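Local coordinates for flavin reductase domain protein, FMN-binding (Shewanella baltica, PDB 3HMZ) that binds FMN and probably acts as a flavin-dependent oxidoreductase of the flavin reductase (flavoredoxin) family, at residues V17-A20 / K21-R24; A157-T161 / Q162-H166. All blocks are in the same frame, centred on the assembly; numbering follows the deposited sequence. Where two conformers were deposited one is given.

Contact 1 of 2, residues V17-A20 / K21-R24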
ATOM      1  N   VAL A  17      -8.511  -7.261  17.326  1.00 16.17           N
ATOM      2  CA  VAL A  17      -7.975  -8.082  16.244  1.00 15.55           C
ATOM      3  C   VAL A  17      -6.710  -8.692  16.835  1.00 16.64           C
ATOM      4  O   VAL A  17      -5.800  -7.967  17.240  1.00 17.00           O
ATOM      5  CB  VAL A  17      -7.639  -7.267  14.988  1.00 15.05           C
ATOM      6  CG1 VAL A  17      -6.861  -8.093  13.930  1.00 15.45           C
ATOM      7  CG2 VAL A  17      -8.934  -6.671  14.385  1.00 16.65           C
ATOM      8  N   GLU A  18      -6.672 -10.026  16.853  1.00 17.12           N
ATOM      9  CA  GLU A  18      -5.483 -10.759  17.302  1.00 19.42           C
ATOM     10  C   GLU A  18      -4.250 -10.063  16.707  1.00 18.29           C
ATOM     11  O   GLU A  18      -4.194  -9.841  15.494  1.00 18.47           O
ATOM     12  CB  GLU A  18      -5.625 -12.221  16.758  1.00 23.55           C
ATOM     13  CG  GLU A  18      -4.516 -13.076  17.037  1.00 25.84           C
ATOM     14  CD  GLU A  18      -4.602 -14.424  16.369  1.00 23.19           C
ATOM     15  OE1 GLU A  18      -5.576 -14.815  15.637  1.00 22.94           O
ATOM     16  OE2 GLU A  18      -3.597 -15.078  16.562  1.00 27.01           O
ATOM     17  N   LEU A  19      -3.263  -9.720  17.540  1.00 18.82           N
ATOM     18  CA  LEU A  19      -2.133  -8.912  17.085  1.00 19.62           C
ATOM     19  C   LEU A  19      -1.389  -9.525  15.889  1.00 19.25           C
ATOM     20  O   LEU A  19      -1.035  -8.802  14.965  1.00 20.53           O
ATOM     21  CB  LEU A  19      -1.197  -8.572  18.243  1.00 23.66           C
ATOM     22  CG  LEU A  19      -0.345  -7.335  18.134  1.00 26.15           C
ATOM     23  CD1 LEU A  19      -1.181  -6.072  17.847  1.00 25.78           C
ATOM     24  CD2 LEU A  19       0.504  -7.205  19.406  1.00 28.18           C
ATOM     25  N   ALA A  20      -1.271 -10.856  15.875  1.00 19.21           N
ATOM     26  CA  ALA A  20      -0.648 -11.600  14.782  1.00 20.17           C
ATOM     27  C   ALA A  20      -1.387 -11.489  13.438  1.00 19.57           C
ATOM     28  O   ALA A  20      -0.838 -11.907  12.410  1.00 22.19           O
ATOM     29  CB  ALA A  20      -0.550 -13.096  15.166  1.00 20.63           C
ATOM     30  N   LYS A  21      -2.648 -11.029  13.446  1.00 18.95           N
ATOM     31  CA  LYS A  21      -3.421 -10.805  12.207  1.00 19.78           C
ATOM     32  C   LYS A  21      -3.602  -9.344  11.869  1.00 17.49           C
ATOM     33  O   LYS A  21      -4.225  -9.045  10.826  1.00 18.79           O
ATOM     34  CB  LYS A  21      -4.789 -11.472  12.309  1.00 22.21           C
ATOM     35  CG  LYS A  21      -4.652 -12.969  12.532  1.00 27.19           C
ATOM     36  CD  LYS A  21      -5.632 -13.771  11.835  1.00 31.41           C
ATOM     37  CE  LYS A  21      -5.462 -15.284  12.069  1.00 34.26           C
ATOM     38  NZ  LYS A  21      -4.135 -15.872  11.651  1.00 36.62           N
ATOM     39  N   ALA A  22      -3.100  -8.436  12.722  1.00 17.12           N
ATOM     40  CA  ALA A  22      -3.261  -6.996  12.509  1.00 16.67           C
ATOM     41  C   ALA A  22      -2.791  -6.521  11.126  1.00 17.14           C
ATOM     42  O   ALA A  22      -3.378  -5.617  10.540  1.00 16.74           O
ATOM     43  CB  ALA A  22      -2.535  -6.167  13.635  1.00 18.44           C
ATOM     44  N   TYR A  23      -1.734  -7.145  10.607  1.00 16.95           N
ATOM     45  CA  TYR A  23      -1.203  -6.751   9.267  1.00 17.50           C
ATOM     46  C   TYR A  23      -2.282  -6.861   8.171  1.00 17.04           C
ATOM     47  O   TYR A  23      -2.257  -6.112   7.184  1.00 17.56           O
ATOM     48  CB  TYR A  23       0.024  -7.578   8.862  1.00 17.89           C
ATOM     49  CG  TYR A  23      -0.324  -8.973   8.427  1.00 17.32           C
ATOM     50  CD1 TYR A  23      -0.544 -10.007   9.347  1.00 18.70           C
ATOM     51  CD2 TYR A  23      -0.490  -9.263   7.085  1.00 18.22           C
ATOM     52  CE1 TYR A  23      -0.938 -11.268   8.933  1.00 19.17           C
ATOM     53  CE2 TYR A  23      -0.873 -10.519   6.669  1.00 19.76           C
ATOM     54  CZ  TYR A  23      -1.080 -11.529   7.589  1.00 20.87           C
ATOM     55  OH  TYR A  23      -1.483 -12.777   7.169  1.00 22.93           O
ATOM     56  N   ARG A  24      -3.242  -7.767   8.367  1.00 16.40           N
ATOM     57  CA  ARG A  24      -4.300  -7.966   7.362  1.00 15.85           C
ATOM     58  C   ARG A  24      -5.207  -6.742   7.189  1.00 15.38           C
ATOM     59  O   ARG A  24      -5.824  -6.557   6.152  1.00 16.19           O
ATOM     60  CB  ARG A  24      -5.138  -9.178   7.688  1.00 16.65           C
ATOM     61  CG  ARG A  24      -4.329 -10.457   7.600  1.00 17.54           C
ATOM     62  CD  ARG A  24      -5.185 -11.614   7.818  1.00 18.17           C
ATOM     63  NE  ARG A  24      -4.427 -12.864   7.833  1.00 19.14           N
ATOM     64  CZ  ARG A  24      -4.984 -14.045   8.046  1.00 18.45           C
ATOM     65  NH1 ARG A  24      -6.274 -14.142   8.323  1.00 18.74           N
ATOM     66  NH2 ARG A  24      -4.224 -15.134   8.041  1.00 19.96           N
TER
HETATM   67  O   HOH W   1       0.060  -8.717  12.417  1.00 19.68           O
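Glu-18 and Leu-19 meet Lys-21 and Ala-22 in a local contact of consecutive type I turns, in the surface loop that leaves strand 14-16. Lys-21 N donates to Glu-18 O at 2.8 Å, and Ala-22 N to Leu-19 O at 3.1 Å, the marks of two overlapping i to i+3 turns. A water takes over the next step, donating to Leu-19 O while accepting from Tyr-23 N. Small Ala-22 suits the inner side, where its methyl packs on Ala-157 of strand 149-160. On the outer side the extended Glu-18 side chain crosses that of Lys-21 at a slant, its OE1 3.6 Å from Lys-21 CE; Lys-21 NZ stays 4.4 Å from Glu-18 OE1, beyond a salt bridge. Lys-21 CD in turn lies over one face of the Arg-24 guanidinium, toward its rim. With chi1 at 75°, the Tyr-23 ring is set between its own backbone N and carbonyl carbon, which brings its edge to Ala-20 O (Tyr-23 CE1 to Ala-20 O, 3.5 Å). Arg-24 CG lies over one face of the Tyr-23 ring, toward its rim, and Arg-24 NE meets Tyr-23 OH at 3.0 Å, almost straight at 175° and in the guanidinium plane. Arg-24 NH1 also binds Gly-167 O, while Tyr-23 packs on Trp-49 of the second subunit. Backbone bonds thus fix the turns, whereas the Glu-18 and Lys-21 charges probably add only a modest, solvent-screened attraction.

Contact 2 of 2, residues A157-T161 / Q162-H166; sequences AWADT and QVFNH
Asp-160 O receives both Val-163 N and Phe-164 N, closing a short connection in which an i to i+3 type I turn is nested within an i to i+4 turn. The chain thereby leaves strand 149-160 and turns aside into strand 164-165. The bond from Phe-164 N, 2.9 Å long, lies in the carbonyl plane, whereas Val-163 N stands above it, so the two donors use different regions of one oxygen. Within the turn, Thr-161 CA makes a CA-H...O contact of 3.3 Å with Phe-164 O, and a water donates to both Ala-159 O and Phe-164 O, bridging the two carbonyls.

Asp-160 suits the first position because its side chain completes an Asx motif. A chi1 of 174° carries the carboxylate away from its own N, and OD1 reaches forward to Gln-162 N at 2.9 Å, met from above the carboxylate plane. OD2 forms a salt bridge with Lys-178, whose NZ also binds Gln-162 OE1; the Asp-160 and Gln-162 side chains accordingly run side by side, pointing the same way. Were Asp-160 replaced by an alanine, Gln-162 N would probably lose its side-chain acceptor and Lys-178 its charge mate, setting the start of the turn freer to move. On the inner side the small Ala-159 leaves room for Phe-164, CB to CB 3.9 Å, and the ring goes on to meet Trp-169 edge to face. Thr-161 OG1 pairs with Asn-13 OD1, tying the turn to the chain entering strand 14-16. Thr-161 O, for its part, accepts a hydrogen bond from the Asn-165 side-chain amide: ND2 approaches nearly head-on at 2.7 Å, within 7° of its own amide plane and with an N-H...O angle of 169°.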
ATOM      1  N   ALA A 157      -4.675  -3.554  18.007  1.00 15.80           N
ATOM      2  CA  ALA A 157      -5.464  -3.486  16.783  1.00 15.67           C
ATOM      3  C   ALA A 157      -6.897  -3.845  17.081  1.00 14.67           C
ATOM      4  O   ALA A 157      -7.164  -4.729  17.922  1.00 15.82           O
ATOM      5  CB  ALA A 157      -4.858  -4.395  15.724  1.00 16.87           C
ATOM      6  N   TRP A 158      -7.831  -3.157  16.407  1.00 15.03           N
ATOM      7  CA  TRP A 158      -9.270  -3.345  16.610  1.00 15.20           C
ATOM      8  C   TRP A 158      -9.975  -3.095  15.292  1.00 14.44           C
ATOM      9  O   TRP A 158      -9.451  -2.409  14.425  1.00 16.48           O
ATOM     10  CB  TRP A 158      -9.827  -2.355  17.669  1.00 15.59           C
ATOM     11  CG  TRP A 158      -9.069  -2.345  18.952  1.00 16.00           C
ATOM     12  CD1 TRP A 158      -9.356  -3.070  20.075  1.00 17.74           C
ATOM     13  CD2 TRP A 158      -7.855  -1.642  19.236  1.00 15.79           C
ATOM     14  NE1 TRP A 158      -8.448  -2.820  21.062  1.00 17.93           N
ATOM     15  CE2 TRP A 158      -7.510  -1.937  20.586  1.00 17.13           C
ATOM     16  CE3 TRP A 158      -7.054  -0.757  18.518  1.00 16.01           C
ATOM     17  CZ2 TRP A 158      -6.375  -1.385  21.203  1.00 17.36           C
ATOM     18  CZ3 TRP A 158      -5.938  -0.189  19.147  1.00 16.10           C
ATOM     19  CH2 TRP A 158      -5.607  -0.521  20.479  1.00 16.48           C
ATOM     20  N   ALA A 159     -11.170  -3.634  15.143  1.00 14.47           N
ATOM     21  CA  ALA A 159     -11.962  -3.399  13.961  1.00 14.95           C
ATOM     22  C   ALA A 159     -13.441  -3.573  14.189  1.00 15.14           C
ATOM     23  O   ALA A 159     -13.870  -4.293  15.102  1.00 16.29           O
ATOM     24  CB  ALA A 159     -11.469  -4.334  12.794  1.00 15.19           C
ATOM     25  N   ASP A 160     -14.203  -2.934  13.309  1.00 15.63           N
ATOM     26  CA  ASP A 160     -15.663  -3.074  13.244  1.00 16.32           C
ATOM     27  C   ASP A 160     -15.959  -4.480  12.738  1.00 14.88           C
ATOM     28  O   ASP A 160     -15.659  -4.797  11.579  1.00 15.88           O
ATOM     29  CB  ASP A 160     -16.188  -1.980  12.306  1.00 17.60           C
ATOM     30  CG  ASP A 160     -17.632  -2.060  12.021  1.00 19.99           C
ATOM     31  OD1 ASP A 160     -18.311  -3.040  12.362  1.00 19.80           O
ATOM     32  OD2 ASP A 160     -18.081  -1.067  11.396  1.00 25.47           O
ATOM     33  N   THR A 161     -16.622  -5.278  13.573  1.00 16.46           N
ATOM     34  CA  THR A 161     -16.871  -6.663  13.232  1.00 17.50           C
ATOM     35  C   THR A 161     -17.808  -6.877  12.061  1.00 17.64           C
ATOM     36  O   THR A 161     -17.858  -7.978  11.538  1.00 20.23           O
ATOM     37  CB  THR A 161     -17.402  -7.458  14.425  1.00 18.32           C
ATOM     38  OG1 THR A 161     -18.631  -6.885  14.888  1.00 19.67           O
ATOM     39  CG2 THR A 161     -16.349  -7.498  15.582  1.00 19.69           C
ATOM     40  N   GLN A 162     -18.583  -5.869  11.679  1.00 19.45           N
ATOM     41  CA  GLN A 162     -19.394  -6.020  10.456  1.00 20.79           C
ATOM     42  C   GLN A 162     -18.532  -6.060   9.180  1.00 21.13           C
ATOM     43  O   GLN A 162     -18.961  -6.655   8.168  1.00 22.97           O
ATOM     44  CB  GLN A 162     -20.381  -4.889  10.317  1.00 22.99           C
ATOM     45  CG  GLN A 162     -21.416  -5.185   9.239  1.00 26.09           C
ATOM     46  CD  GLN A 162     -22.531  -4.189   9.205  1.00 28.33           C
ATOM     47  OE1 GLN A 162     -22.329  -2.993   9.425  1.00 28.11           O
ATOM     48  NE2 GLN A 162     -23.760  -4.693   8.890  1.00 30.66           N
ATOM     49  N   VAL A 163     -17.337  -5.458   9.240  1.00 17.53           N
ATOM     50  CA  VAL A 163     -16.523  -5.433   8.019  0.50 17.22           C
ATOM     51  C   VAL A 163     -15.223  -6.218   8.133  1.00 16.64           C
ATOM     52  O   VAL A 163     -14.739  -6.669   7.133  1.00 17.01           O
ATOM     53  CB  VAL A 163     -16.355  -4.008   7.517  0.50 16.23           C
ATOM     54  CG1 VAL A 163     -15.516  -3.233   8.483  0.50 14.80           C
ATOM     55  CG2 VAL A 163     -15.783  -3.974   6.122  0.50 16.60           C
ATOM     56  N   PHE A 164     -14.697  -6.457   9.348  1.00 16.85           N
ATOM     57  CA  PHE A 164     -13.525  -7.299   9.541  1.00 15.65           C
ATOM     58  C   PHE A 164     -13.755  -8.112  10.798  1.00 16.11           C
ATOM     59  O   PHE A 164     -14.032  -7.564  11.870  1.00 16.69           O
ATOM     60  CB  PHE A 164     -12.258  -6.465   9.685  1.00 16.75           C
ATOM     61  CG  PHE A 164     -10.993  -7.284   9.768  1.00 15.76           C
ATOM     62  CD1 PHE A 164     -10.549  -7.810  10.973  1.00 16.07           C
ATOM     63  CD2 PHE A 164     -10.246  -7.536   8.638  1.00 16.82           C
ATOM     64  CE1 PHE A 164      -9.370  -8.553  11.027  1.00 16.89           C
ATOM     65  CE2 PHE A 164      -9.082  -8.245   8.681  1.00 17.29           C
ATOM     66  CZ  PHE A 164      -8.631  -8.762   9.874  1.00 15.58           C
ATOM     67  N   ASN A 165     -13.666  -9.421  10.671  1.00 16.07           N
ATOM     68  CA  ASN A 165     -13.825 -10.294  11.850  1.00 17.14           C
ATOM     69  C   ASN A 165     -13.098 -11.594  11.630  1.00 17.58           C
ATOM     70  O   ASN A 165     -12.897 -12.036  10.479  1.00 18.46           O
ATOM     71  CB  ASN A 165     -15.312 -10.492  12.195  1.00 19.76           C
ATOM     72  CG  ASN A 165     -16.099 -11.146  11.079  1.00 20.76           C
ATOM     73  OD1 ASN A 165     -15.846 -12.283  10.697  1.00 22.37           O
ATOM     74  ND2 ASN A 165     -17.065 -10.402  10.528  1.00 23.31           N
ATOM     75  N   HIS A 166     -12.704 -12.210  12.740  1.00 18.80           N
ATOM     76  CA  HIS A 166     -11.976 -13.477  12.724  1.00 19.18           C
ATOM     77  C   HIS A 166     -10.825 -13.516  11.698  1.00 18.55           C
ATOM     78  O   HIS A 166     -10.637 -14.509  11.003  1.00 20.29           O
ATOM     79  CB  HIS A 166     -12.954 -14.627  12.559  1.00 20.16           C
ATOM     80  CG  HIS A 166     -14.117 -14.524  13.473  1.00 20.49           C
ATOM     81  ND1 HIS A 166     -13.986 -14.660  14.841  1.00 20.80           N
ATOM     82  CD2 HIS A 166     -15.418 -14.252  13.243  1.00 19.99           C
ATOM     83  CE1 HIS A 166     -15.172 -14.490  15.402  1.00 20.70           C
ATOM     84  NE2 HIS A 166     -16.056 -14.227  14.458  1.00 21.92           N
TER
HETATM   85  O   HOH W   2     -13.122  -6.988  14.397  1.00 16.57           O

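In the fold
Contact 1 comes first along the chain and contact 2 much later, yet their centres lie 10 Å apart on the same side of the chain's centre. Strands 14-16 and 149-160, antiparallel neighbours in the main sheet, bring them together: contact 1 starts where the first strand ends, and contact 2 takes in the last residues of strand 149-160 and the turn after it. Val-17 N probably bonds to Ala-157 O at 2.9 Å, and Val-17 CG2 packs on Ala-159 CB at 3.8 Å. Phe-164 also touches Val-17 and Arg-24. The two sets of turns thus lie close together, each following one of two paired strands, with contact 1 reaching the second subunit and contact 2 staying within its own chain.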